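Local atomic coordinates of beta-lactamase Mb2281c (Mycobacterium bovis, PDB entry 3I7J), a protein that is probably a hydrolase of the beta-lactamase family, whose relatives open beta-lactam rings or cleave related amide and ester bonds. Residues L4-G8 / L26-G30; G9-P13 / W255-W260; V19-A23 / A160-R165; A47-Q51 / G201-E205; L189-Q195 / K210-W214. All blocks are in the same frame, centred on the assembly; numbering follows the deposited sequence.

Interaction 1 (L4-G8 / L26-G30); sequences LEVLG and LATHG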
# COMPACT_ATOMS: atom_id res chain seq x y z
N LEU A 4 6.78 16.23 12.16
CA LEU A 4 7.33 16.13 10.81
C LEU A 4 8.63 16.92 10.62
O LEU A 4 9.35 16.70 9.64
CB LEU A 4 6.30 16.59 9.77
CG LEU A 4 4.97 15.84 9.72
CD1 LEU A 4 4.17 16.35 8.54
CD2 LEU A 4 5.21 14.33 9.58
N GLU A 5 8.95 17.81 11.54
CA GLU A 5 10.16 18.60 11.41
C GLU A 5 11.41 17.74 11.48
O GLU A 5 12.46 18.10 10.95
CB GLU A 5 10.19 19.69 12.47
CG GLU A 5 9.07 20.69 12.32
CD GLU A 5 9.11 21.77 13.39
OE1 GLU A 5 10.15 22.46 13.49
OE2 GLU A 5 8.11 21.94 14.11
N VAL A 6 11.31 16.59 12.13
CA VAL A 6 12.46 15.71 12.25
C VAL A 6 13.00 15.34 10.87
O VAL A 6 14.13 14.86 10.75
CB VAL A 6 12.09 14.40 12.99
CG1 VAL A 6 11.18 13.53 12.11
CG2 VAL A 6 13.36 13.65 13.36
N LEU A 7 12.21 15.56 9.83
CA LEU A 7 12.64 15.24 8.47
C LEU A 7 13.86 16.07 8.06
O LEU A 7 14.70 15.60 7.29
CB LEU A 7 11.50 15.47 7.48
CG LEU A 7 10.82 14.23 6.87
CD1 LEU A 7 10.21 13.38 7.97
CD2 LEU A 7 9.76 14.67 5.88
N GLY A 8 13.94 17.29 8.56
CA GLY A 8 15.05 18.16 8.22
C GLY A 8 16.39 17.59 8.65
O GLY A 8 17.43 17.94 8.10
N LEU A 26 -3.49 17.47 8.46
CA LEU A 26 -3.23 18.10 9.75
C LEU A 26 -1.86 18.77 9.83
O LEU A 26 -1.64 19.64 10.67
CB LEU A 26 -3.35 17.06 10.86
CG LEU A 26 -4.68 16.29 10.89
CD1 LEU A 26 -4.62 15.18 11.92
CD2 LEU A 26 -5.82 17.26 11.20
N ALA A 27 -0.94 18.35 8.97
CA ALA A 27 0.40 18.92 8.95
C ALA A 27 1.17 18.40 7.75
O ALA A 27 0.90 17.31 7.25
CB ALA A 27 1.14 18.57 10.24
N THR A 28 2.13 19.18 7.28
CA THR A 28 2.95 18.77 6.15
C THR A 28 4.36 19.26 6.38
O THR A 28 4.61 20.04 7.30
CB THR A 28 2.46 19.35 4.80
OG1 THR A 28 2.71 20.76 4.77
CG2 THR A 28 0.97 19.09 4.61
N HIS A 29 5.27 18.80 5.55
CA HIS A 29 6.67 19.21 5.62
C HIS A 29 7.28 18.88 4.27
O HIS A 29 6.94 17.87 3.67
CB HIS A 29 7.40 18.46 6.73
CG HIS A 29 8.80 18.94 6.95
ND1 HIS A 29 9.83 18.66 6.08
CD2 HIS A 29 9.33 19.73 7.91
CE1 HIS A 29 10.93 19.26 6.49
NE2 HIS A 29 10.66 19.92 7.60
N GLY A 30 8.17 19.74 3.80
CA GLY A 30 8.82 19.51 2.52
C GLY A 30 7.94 19.92 1.35
O GLY A 30 6.89 20.53 1.54
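A27, T28 and H29 run past the 3-10 segment that passes through L4-G8, so the N-terminal segment lies against an outermost strand, 24-29, of the six-stranded antiparallel sheet. That strand carries a classic beta bulge here: L26 and A27 both face V19 on the neighbouring strand, and each makes a backbone bond to it. A27 offers its methyl group, with CB 4.1 Å from L4 CD1. At T28 it is the backbone that meets the 3-10 segment, CA sitting 3.6 Å from the same L4 CD1, while the threonine side chain leaves in the other direction. V267 of helix 256-271 and A17 and V19 of strand 15-21 also pack on L4, which is buried. H29 does the most. Its CG stands anti to the backbone N (chi1 -174°), which carries the imidazole out along the 3-10 segment, where it slides past L7 in the opposite direction. L7 CB makes a CH-pi contact over the ring face, 4.2 Å from the centroid. The same face takes the L4 carbonyl, offset toward the rim, with L4 O 3.5 Å from H29 CD2. H29 ND1, buried here without a hydrogen-bonding partner, has L7 CB 3.9 Å away.

Interaction 2 (G9-P13 / W255-W260); sequences GWPVP and WALDLW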
# COMPACT_ATOMS: atom_id res chain seq x y z
N GLY A 9 16.37 16.70 9.64
CA GLY A 9 17.60 16.11 10.11
C GLY A 9 17.85 14.72 9.56
O GLY A 9 18.81 14.05 9.94
N TRP A 10 16.98 14.27 8.65
CA TRP A 10 17.14 12.94 8.05
C TRP A 10 18.25 12.91 7.02
O TRP A 10 18.45 13.86 6.26
CB TRP A 10 15.83 12.50 7.38
CG TRP A 10 14.83 11.90 8.32
CD1 TRP A 10 14.75 12.10 9.67
CD2 TRP A 10 13.72 11.06 7.97
NE1 TRP A 10 13.66 11.44 10.18
CE2 TRP A 10 13.01 10.79 9.16
CE3 TRP A 10 13.26 10.51 6.76
CZ2 TRP A 10 11.85 10.00 9.18
CZ3 TRP A 10 12.11 9.72 6.78
CH2 TRP A 10 11.42 9.48 7.98
N PRO A 11 19.01 11.81 6.98
CA PRO A 11 20.11 11.65 6.03
C PRO A 11 19.61 11.25 4.64
O PRO A 11 19.95 10.19 4.13
CB PRO A 11 20.95 10.56 6.68
CG PRO A 11 19.91 9.68 7.31
CD PRO A 11 18.99 10.70 7.95
N VAL A 12 18.79 12.11 4.04
CA VAL A 12 18.24 11.85 2.72
C VAL A 12 18.39 13.12 1.85
O VAL A 12 18.37 14.22 2.37
CB VAL A 12 16.74 11.49 2.80
CG1 VAL A 12 16.55 10.32 3.75
CG2 VAL A 12 15.95 12.70 3.28
N PRO A 13 18.52 12.96 0.53
CA PRO A 13 18.66 14.09 -0.40
C PRO A 13 17.45 15.02 -0.39
O PRO A 13 17.56 16.21 -0.67
CB PRO A 13 18.86 13.40 -1.75
CG PRO A 13 19.51 12.10 -1.38
CD PRO A 13 18.69 11.68 -0.18
N TRP A 255 19.40 3.03 7.57
CA TRP A 255 19.19 4.40 8.05
C TRP A 255 17.74 4.66 8.49
O TRP A 255 17.49 5.45 9.39
CB TRP A 255 19.57 5.43 6.97
CG TRP A 255 18.66 5.41 5.77
CD1 TRP A 255 18.77 4.61 4.66
CD2 TRP A 255 17.47 6.19 5.58
NE1 TRP A 255 17.72 4.83 3.81
CE2 TRP A 255 16.91 5.79 4.35
CE3 TRP A 255 16.82 7.17 6.34
CZ2 TRP A 255 15.72 6.34 3.86
CZ3 TRP A 255 15.64 7.72 5.85
CH2 TRP A 255 15.10 7.30 4.62
N ALA A 256 16.79 3.97 7.86
CA ALA A 256 15.38 4.19 8.17
C ALA A 256 14.83 3.31 9.29
O ALA A 256 13.81 3.64 9.89
CB ALA A 256 14.55 3.99 6.91
N LEU A 257 15.52 2.21 9.57
CA LEU A 257 15.09 1.26 10.59
C LEU A 257 14.62 1.86 11.92
O LEU A 257 13.66 1.36 12.51
CB LEU A 257 16.20 0.22 10.84
CG LEU A 257 16.58 -0.65 9.63
CD1 LEU A 257 17.56 -1.74 10.07
CD2 LEU A 257 15.32 -1.29 9.04
N ASP A 258 15.27 2.92 12.39
CA ASP A 258 14.83 3.52 13.64
C ASP A 258 14.04 4.81 13.42
O ASP A 258 13.13 5.14 14.18
CB ASP A 258 16.02 3.80 14.56
CG ASP A 258 16.66 2.52 15.08
OD1 ASP A 258 15.91 1.63 15.54
OD2 ASP A 258 17.90 2.40 15.04
N LEU A 259 14.38 5.54 12.36
CA LEU A 259 13.70 6.79 12.06
C LEU A 259 12.23 6.63 11.71
O LEU A 259 11.38 7.39 12.20
CB LEU A 259 14.41 7.53 10.92
CG LEU A 259 15.86 7.95 11.15
CD1 LEU A 259 16.35 8.76 9.96
CD2 LEU A 259 15.96 8.79 12.43
N TRP A 260 11.91 5.66 10.86
CA TRP A 260 10.52 5.48 10.47
C TRP A 260 9.60 5.22 11.66
O TRP A 260 8.57 5.86 11.79
CB TRP A 260 10.42 4.38 9.41
CG TRP A 260 10.86 4.87 8.06
CD1 TRP A 260 11.45 6.07 7.77
CD2 TRP A 260 10.71 4.20 6.81
NE1 TRP A 260 11.67 6.19 6.42
CE2 TRP A 260 11.22 5.05 5.80
CE3 TRP A 260 10.18 2.95 6.43
CZ2 TRP A 260 11.22 4.69 4.45
CZ3 TRP A 260 10.19 2.60 5.09
CH2 TRP A 260 10.70 3.47 4.11
O HOH W 1 12.60 10.05 12.93
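W10, W255 and W260 gather into an aromatic cluster where the loop ahead of strand 15-21 meets the start of helix 256-271. Two ring pairs build it. W255 turns its edge toward the face of W10 in an offset edge-to-face pair, six-membered centroids 5.9 Å apart and planes at 69°. W260 lies nearer to parallel with W10 (30° between planes) but is displaced so far that little of one ring lies over the other; the touch is W10 CH2 on W260 CD1 at 3.4 Å. Of the aliphatic contacts, one is a CH-pi contact: L259 CD1 sits 3.7 Å from the centroid of the W10 five-membered ring, 8° off the normal. P11 CD touches the same methyl, L259 CD1, at 3.8 Å. V12 CG1 lies over a face of W255, 3.5 Å from its CH2, crossing the indole at about a right angle. The polar part is a single water that accepts from W10 NE1 (3.3 Å) and donates to L259 O (3.0 Å). W255 NE1 turns to D251 O, and R250 makes a cation-pi contact with W255 as well as a hydrogen bond to P11 O. Loop and helix are thus joined by rings and methyls, the W10 N-H satisfied by the water and that of W255 by D251 O.

Interaction 3 (V19-A23 / A160-R165); sequences VIGPA and AGDLLR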
# COMPACT_ATOMS: atom_id res chain seq x y z
N VAL A 19 0.48 14.49 7.57
CA VAL A 19 -0.32 13.76 8.53
C VAL A 19 -1.75 14.06 8.08
O VAL A 19 -2.11 15.22 7.87
CB VAL A 19 -0.15 14.29 9.97
CG1 VAL A 19 -1.06 13.51 10.92
CG2 VAL A 19 1.31 14.16 10.40
N ILE A 20 -2.54 13.01 7.92
CA ILE A 20 -3.92 13.15 7.47
C ILE A 20 -4.89 12.60 8.51
O ILE A 20 -4.64 11.57 9.14
CB ILE A 20 -4.17 12.39 6.13
CG1 ILE A 20 -3.19 12.89 5.05
CG2 ILE A 20 -5.61 12.59 5.66
CD1 ILE A 20 -1.78 12.35 5.21
N GLY A 21 -6.00 13.31 8.67
CA GLY A 21 -7.03 12.90 9.60
C GLY A 21 -8.30 12.88 8.77
O GLY A 21 -8.28 13.30 7.61
N PRO A 22 -9.42 12.39 9.32
CA PRO A 22 -10.69 12.34 8.58
C PRO A 22 -11.16 13.71 8.07
O PRO A 22 -11.93 13.79 7.10
CB PRO A 22 -11.65 11.72 9.58
CG PRO A 22 -11.09 12.17 10.91
CD PRO A 22 -9.61 11.98 10.72
N ALA A 23 -10.70 14.78 8.71
CA ALA A 23 -11.08 16.13 8.31
C ALA A 23 -10.14 16.73 7.27
O ALA A 23 -10.46 17.73 6.64
CB ALA A 23 -11.15 17.04 9.54
N ALA A 160 -4.84 8.82 1.19
CA ALA A 160 -4.94 8.43 2.59
C ALA A 160 -6.32 8.80 3.13
O ALA A 160 -6.85 8.13 4.02
CB ALA A 160 -3.85 9.13 3.42
N GLY A 161 -6.90 9.87 2.59
CA GLY A 161 -8.22 10.29 3.02
C GLY A 161 -9.25 9.23 2.66
O GLY A 161 -10.18 8.95 3.42
N ASP A 162 -9.08 8.64 1.48
CA ASP A 162 -9.99 7.61 1.01
C ASP A 162 -9.82 6.34 1.84
O ASP A 162 -10.76 5.57 2.01
CB ASP A 162 -9.71 7.32 -0.47
CG ASP A 162 -10.79 6.49 -1.11
OD1 ASP A 162 -11.93 6.98 -1.22
OD2 ASP A 162 -10.50 5.34 -1.52
N LEU A 163 -8.61 6.13 2.37
CA LEU A 163 -8.34 4.95 3.19
C LEU A 163 -8.87 5.11 4.62
O LEU A 163 -9.06 4.14 5.34
CB LEU A 163 -6.84 4.67 3.22
CG LEU A 163 -6.20 4.35 1.86
CD1 LEU A 163 -4.69 4.09 2.03
CD2 LEU A 163 -6.88 3.14 1.26
N LEU A 164 -9.11 6.36 5.00
CA LEU A 164 -9.60 6.70 6.33
C LEU A 164 -11.13 6.70 6.33
O LEU A 164 -11.77 6.22 7.27
CB LEU A 164 -9.07 8.08 6.70
CG LEU A 164 -8.51 8.41 8.09
CD1 LEU A 164 -7.70 7.26 8.66
CD2 LEU A 164 -7.66 9.67 7.97
N ARG A 165 -11.70 7.25 5.26
CA ARG A 165 -13.15 7.34 5.04
C ARG A 165 -13.37 6.93 3.58
O ARG A 165 -13.39 7.78 2.69
CB ARG A 165 -13.63 8.78 5.25
CG ARG A 165 -13.52 9.28 6.68
CD ARG A 165 -14.47 8.51 7.58
NE ARG A 165 -14.44 8.99 8.97
CZ ARG A 165 -13.50 8.68 9.85
NH1 ARG A 165 -12.49 7.89 9.50
NH2 ARG A 165 -13.56 9.17 11.08
O HOH W 2 -10.84 11.11 5.30
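L164 holds the middle of this contact, in which the C-terminal turn of helix 153-164 packs on strand 15-21 of the six-stranded antiparallel sheet. It pushes its CD2 branch onto the backbone where the strand stops, L164 CD2 lying 3.4 Å from G21 C and 3.5 Å from P22 N. On the strand, I20 is the side chain that faces the helix: its CG1 meets A160 CB at 4.2 Å, and its CG2 lies beside the L164 CD2 methyl. I20 CG2 is also 4.3 Å from G161 N. At the outer end P22 CB sits over the centre of one face of the R165 guanidinium, 3.5 Å from R165 NH2.

What puts that group there is a bend at chi2 (-66°), which folds the arginine back so that R165 NH1 donates to its own neighbour, L164 O, at 2.9 Å. The carbonyl is met from above its plane, while the acceptor lies close to the guanidinium plane. NH2 has a second hold, a salt bridge to D241. A water donates to G161 O at 2.9 Å and, weakly, to P22 O. Strand and helix segments run roughly the same way, their axes 37° apart, and A243 of the next strand touches both I20 and A160. The contact thus joins aliphatic packing of I20, A160 and L164 on the buried side to a flat cation outside; the D241 salt bridge probably balances its charge, L164 O takes one N-H, and P22 covers a face.

Interaction 4 (A47-Q51 / G201-E205); sequences ARAAQ and GLGFE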
# COMPACT_ATOMS: atom_id res chain seq x y z
N ALA A 47 -4.11 -1.96 -5.73
CA ALA A 47 -5.07 -2.74 -4.95
C ALA A 47 -6.43 -2.04 -4.90
O ALA A 47 -7.47 -2.69 -5.02
CB ALA A 47 -4.55 -2.94 -3.54
N ARG A 48 -6.41 -0.73 -4.72
CA ARG A 48 -7.67 0.01 -4.65
C ARG A 48 -8.37 -0.03 -6.00
O ARG A 48 -9.60 -0.07 -6.08
CB ARG A 48 -7.43 1.46 -4.23
CG ARG A 48 -8.71 2.18 -3.82
CD ARG A 48 -9.36 1.49 -2.64
NE ARG A 48 -9.88 2.44 -1.67
CZ ARG A 48 -10.20 2.12 -0.42
NH1 ARG A 48 -10.67 3.03 0.40
NH2 ARG A 48 -10.02 0.86 -0.01
N ALA A 49 -7.58 -0.03 -7.07
CA ALA A 49 -8.12 -0.09 -8.42
C ALA A 49 -8.77 -1.46 -8.62
O ALA A 49 -9.84 -1.57 -9.23
CB ALA A 49 -7.01 0.13 -9.44
N ALA A 50 -8.12 -2.52 -8.11
CA ALA A 50 -8.66 -3.87 -8.23
C ALA A 50 -9.94 -4.03 -7.39
O ALA A 50 -10.83 -4.81 -7.73
CB ALA A 50 -7.63 -4.90 -7.79
N GLN A 51 -10.00 -3.28 -6.29
CA GLN A 51 -11.16 -3.31 -5.41
C GLN A 51 -12.34 -2.63 -6.12
O GLN A 51 -13.47 -3.11 -6.05
CB GLN A 51 -10.86 -2.58 -4.11
CG GLN A 51 -9.99 -3.38 -3.14
CD GLN A 51 -9.33 -2.49 -2.10
OE1 GLN A 51 -9.89 -1.49 -1.69
NE2 GLN A 51 -8.13 -2.87 -1.68
N GLY A 201 -3.84 -7.74 3.82
CA GLY A 201 -5.25 -7.54 3.50
C GLY A 201 -5.40 -7.72 2.01
O GLY A 201 -4.71 -8.55 1.42
N LEU A 202 -6.30 -6.96 1.39
CA LEU A 202 -6.50 -7.07 -0.06
C LEU A 202 -5.62 -6.07 -0.78
O LEU A 202 -6.11 -5.10 -1.37
CB LEU A 202 -7.97 -6.82 -0.43
CG LEU A 202 -9.01 -7.87 -0.02
CD1 LEU A 202 -10.40 -7.37 -0.40
CD2 LEU A 202 -8.71 -9.18 -0.71
N GLY A 203 -4.31 -6.30 -0.74
CA GLY A 203 -3.39 -5.40 -1.42
C GLY A 203 -2.69 -4.46 -0.46
O GLY A 203 -1.68 -3.85 -0.79
N PHE A 204 -3.24 -4.34 0.74
CA PHE A 204 -2.67 -3.48 1.77
C PHE A 204 -1.99 -4.36 2.82
O PHE A 204 -2.57 -5.36 3.26
CB PHE A 204 -3.77 -2.66 2.47
CG PHE A 204 -4.67 -1.89 1.54
CD1 PHE A 204 -4.19 -1.32 0.37
CD2 PHE A 204 -6.01 -1.68 1.89
CE1 PHE A 204 -5.01 -0.53 -0.44
CE2 PHE A 204 -6.84 -0.89 1.09
CZ PHE A 204 -6.34 -0.32 -0.08
N GLU A 205 -0.78 -4.01 3.24
CA GLU A 205 -0.14 -4.80 4.28
C GLU A 205 -0.84 -4.44 5.58
O GLU A 205 -1.32 -3.32 5.74
CB GLU A 205 1.34 -4.46 4.43
CG GLU A 205 2.10 -5.48 5.27
CD GLU A 205 3.27 -4.87 6.05
OE1 GLU A 205 3.95 -3.97 5.51
OE2 GLU A 205 3.50 -5.31 7.19
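A47 and G203 bring their backbones close, CA to CA 4.7 Å, where helix 42-56 passes a loop with an inverse gamma turn at L202. The backbone of G203 (phi 103°) suits glycine, and the lack of a side chain allows A47 CB to lie against G203 CA at 3.4 Å, tighter than normal carbon contact. The same A47 CB is 3.4 Å from L202 O. One turn along, the extended Q51 gives NE2 to L202 O at 3.0 Å, a clearly bent bond (N-H...O 136°) with the acceptor near the amide plane. Q51 OE1 takes R48 NH2 at 2.9 Å in the carbonyl plane, so both ends of the amide are held and its rotation is fixed. The F204 ring stands at 80° to this amide, CZ 3.5 Å from Q51 NE2, and R48 NH2 comes in at the ring edge, 3.8 Å from F204 CE2. R48 NE also bridges to D162, which probably helps settle the buried charge. Helix 42-56 begins just after S40 and holds K43, an SxxK pattern consistent with serine beta-lactamases; A47 lies near these residues without touching them. Around the patch, L163 of helix 153-164 backs R48 and F204, A177 of helix 171-177 touches Q51 and L202, and L76 of helix 72-76 lies on A47.

Interaction 5 (L189-Q195 / K210-W214); sequences LPGYGVQ and KSPHW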
# COMPACT_ATOMS: atom_id res chain seq x y z
N LEU A 189 8.72 -10.34 5.51
CA LEU A 189 8.28 -9.04 5.05
C LEU A 189 9.61 -8.45 4.59
O LEU A 189 10.47 -8.13 5.41
CB LEU A 189 7.71 -8.22 6.20
CG LEU A 189 7.47 -6.73 5.88
CD1 LEU A 189 6.43 -6.59 4.76
CD2 LEU A 189 6.99 -6.01 7.14
N PRO A 190 9.81 -8.34 3.27
CA PRO A 190 11.06 -7.79 2.71
C PRO A 190 11.60 -6.63 3.53
O PRO A 190 10.91 -5.63 3.74
CB PRO A 190 10.64 -7.38 1.31
CG PRO A 190 9.63 -8.44 0.95
CD PRO A 190 8.81 -8.56 2.21
N GLY A 191 12.84 -6.76 4.00
CA GLY A 191 13.44 -5.70 4.78
C GLY A 191 13.27 -5.89 6.28
O GLY A 191 13.99 -5.28 7.07
N TYR A 192 12.32 -6.74 6.67
CA TYR A 192 12.10 -6.98 8.09
C TYR A 192 12.12 -8.45 8.49
O TYR A 192 11.75 -8.81 9.61
CB TYR A 192 10.78 -6.33 8.53
CG TYR A 192 10.86 -4.83 8.52
CD1 TYR A 192 10.56 -4.10 7.37
CD2 TYR A 192 11.31 -4.13 9.63
CE1 TYR A 192 10.73 -2.72 7.32
CE2 TYR A 192 11.48 -2.75 9.61
CZ TYR A 192 11.19 -2.05 8.45
OH TYR A 192 11.39 -0.69 8.41
N GLY A 193 12.57 -9.30 7.57
CA GLY A 193 12.66 -10.73 7.86
C GLY A 193 11.36 -11.46 8.12
O GLY A 193 10.27 -10.91 7.93
N VAL A 194 11.49 -12.72 8.54
CA VAL A 194 10.35 -13.57 8.84
C VAL A 194 9.42 -12.93 9.86
O VAL A 194 9.87 -12.31 10.83
CB VAL A 194 10.79 -14.94 9.41
CG1 VAL A 194 9.56 -15.82 9.67
CG2 VAL A 194 11.73 -15.64 8.45
N GLN A 195 8.12 -13.08 9.63
CA GLN A 195 7.10 -12.54 10.54
C GLN A 195 6.07 -13.64 10.76
O GLN A 195 5.63 -14.29 9.81
CB GLN A 195 6.45 -11.29 9.95
CG GLN A 195 7.42 -10.12 9.77
CD GLN A 195 7.88 -9.51 11.09
OE1 GLN A 195 8.99 -8.98 11.19
NE2 GLN A 195 7.04 -9.59 12.10
N LYS A 210 3.78 -7.26 14.08
CA LYS A 210 5.07 -7.57 13.47
C LYS A 210 6.19 -6.79 14.14
O LYS A 210 6.00 -5.65 14.58
CB LYS A 210 5.05 -7.25 11.98
CG LYS A 210 4.13 -8.14 11.17
CD LYS A 210 3.99 -7.65 9.73
CE LYS A 210 2.80 -8.32 9.04
NZ LYS A 210 2.66 -7.87 7.63
N SER A 211 7.36 -7.40 14.21
CA SER A 211 8.50 -6.78 14.85
C SER A 211 9.78 -7.48 14.42
O SER A 211 9.86 -8.70 14.47
CB SER A 211 8.35 -6.87 16.37
OG SER A 211 9.46 -6.29 17.04
N PRO A 212 10.78 -6.71 13.96
CA PRO A 212 10.74 -5.25 13.84
C PRO A 212 9.80 -4.88 12.70
O PRO A 212 9.42 -5.74 11.91
CB PRO A 212 12.20 -4.90 13.55
CG PRO A 212 12.63 -6.05 12.71
CD PRO A 212 12.04 -7.25 13.43
N HIS A 213 9.44 -3.60 12.60
CA HIS A 213 8.52 -3.15 11.55
C HIS A 213 8.81 -1.70 11.16
O HIS A 213 9.58 -1.02 11.84
CB HIS A 213 7.07 -3.26 12.04
CG HIS A 213 6.05 -3.28 10.93
ND1 HIS A 213 5.99 -4.30 10.01
CD2 HIS A 213 5.07 -2.41 10.60
CE1 HIS A 213 5.01 -4.06 9.16
NE2 HIS A 213 4.44 -2.92 9.49
N TRP A 214 8.22 -1.24 10.07
CA TRP A 214 8.44 0.13 9.63
C TRP A 214 7.52 1.13 10.33
O TRP A 214 7.83 2.32 10.38
CB TRP A 214 8.30 0.25 8.10
CG TRP A 214 7.08 -0.40 7.53
CD1 TRP A 214 6.90 -1.73 7.25
CD2 TRP A 214 5.86 0.25 7.17
NE1 TRP A 214 5.64 -1.94 6.73
CE2 TRP A 214 4.98 -0.74 6.67
CE3 TRP A 214 5.41 1.58 7.22
CZ2 TRP A 214 3.69 -0.45 6.22
CZ3 TRP A 214 4.13 1.87 6.77
CH2 TRP A 214 3.28 0.86 6.28
O HOH W 3 11.89 0.21 10.98
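Y192 and W214 mark the tight end of this contact, where a bulged hairpin presses on the loop that follows strand 205-206. The tyrosine ring runs along the backbone of that loop: Y192 CE2 is 3.3 Å from H213 C, CZ is 3.5 Å from W214 N, which lies over one ring face, and the ring ends with OH 3.2 Å from W214 CB. There a water accepts from Y192 OH at 2.8 Å and donates to H213 O at 2.8 Å, tying the ring's polar end to the opposing backbone. The indole crosses the tyrosine at about a right angle, the plane of its five-membered ring inclined at 53° to the Y192 ring. L189 sends its CD2 branch against H213 and toward the edge of the W214 ring, with CD2 4.3 Å from W214 CD1. The buried Q195, bent at chi2, packs its CB and CG against K210 CG. E205 gathers the polar ends on this inner side, accepting W214 NE1 and forming a salt bridge with K210 NZ.

The outer side, by exposed S211 and P212, is looser. P212 follows a cis peptide bond, and its CG lies at the edge of the Y192 ring, in its plane, 3.9 Å from Y192 CD2.

Between strands 187-189 and 193-195, Y192 and G193 both face L189, and L189 N bonds to G193 O: this is a classic beta bulge at the turn of a short antiparallel hairpin, with the bulged tyrosine as the residue that grips the next loop.

In the fold
Interaction 4 is the most central and wholly buried; interaction 5 is largely buried, with S211 and P212 at its exposed margin, while interactions 1, 2 and 3 are partly buried. Interactions 1 and 3 hold adjacent strands of the same sheet, one at its edge, the other at the end of strand 15-21. Interactions 1 and 2 use consecutive pieces of the N-terminal segment; helix 256-271 packs on the first, supplies half of the second, and meets interaction 5 through W260 and L257. The chemistry shifts with position: aliphatic and ring packing in the first two, a guanidinium over proline in interaction 3, buried hydrogen bonds of a glutamine amide in interaction 4, tyrosine-tryptophan packing and a water in interaction 5. Salt bridges link interaction 4 to both 3 and 5.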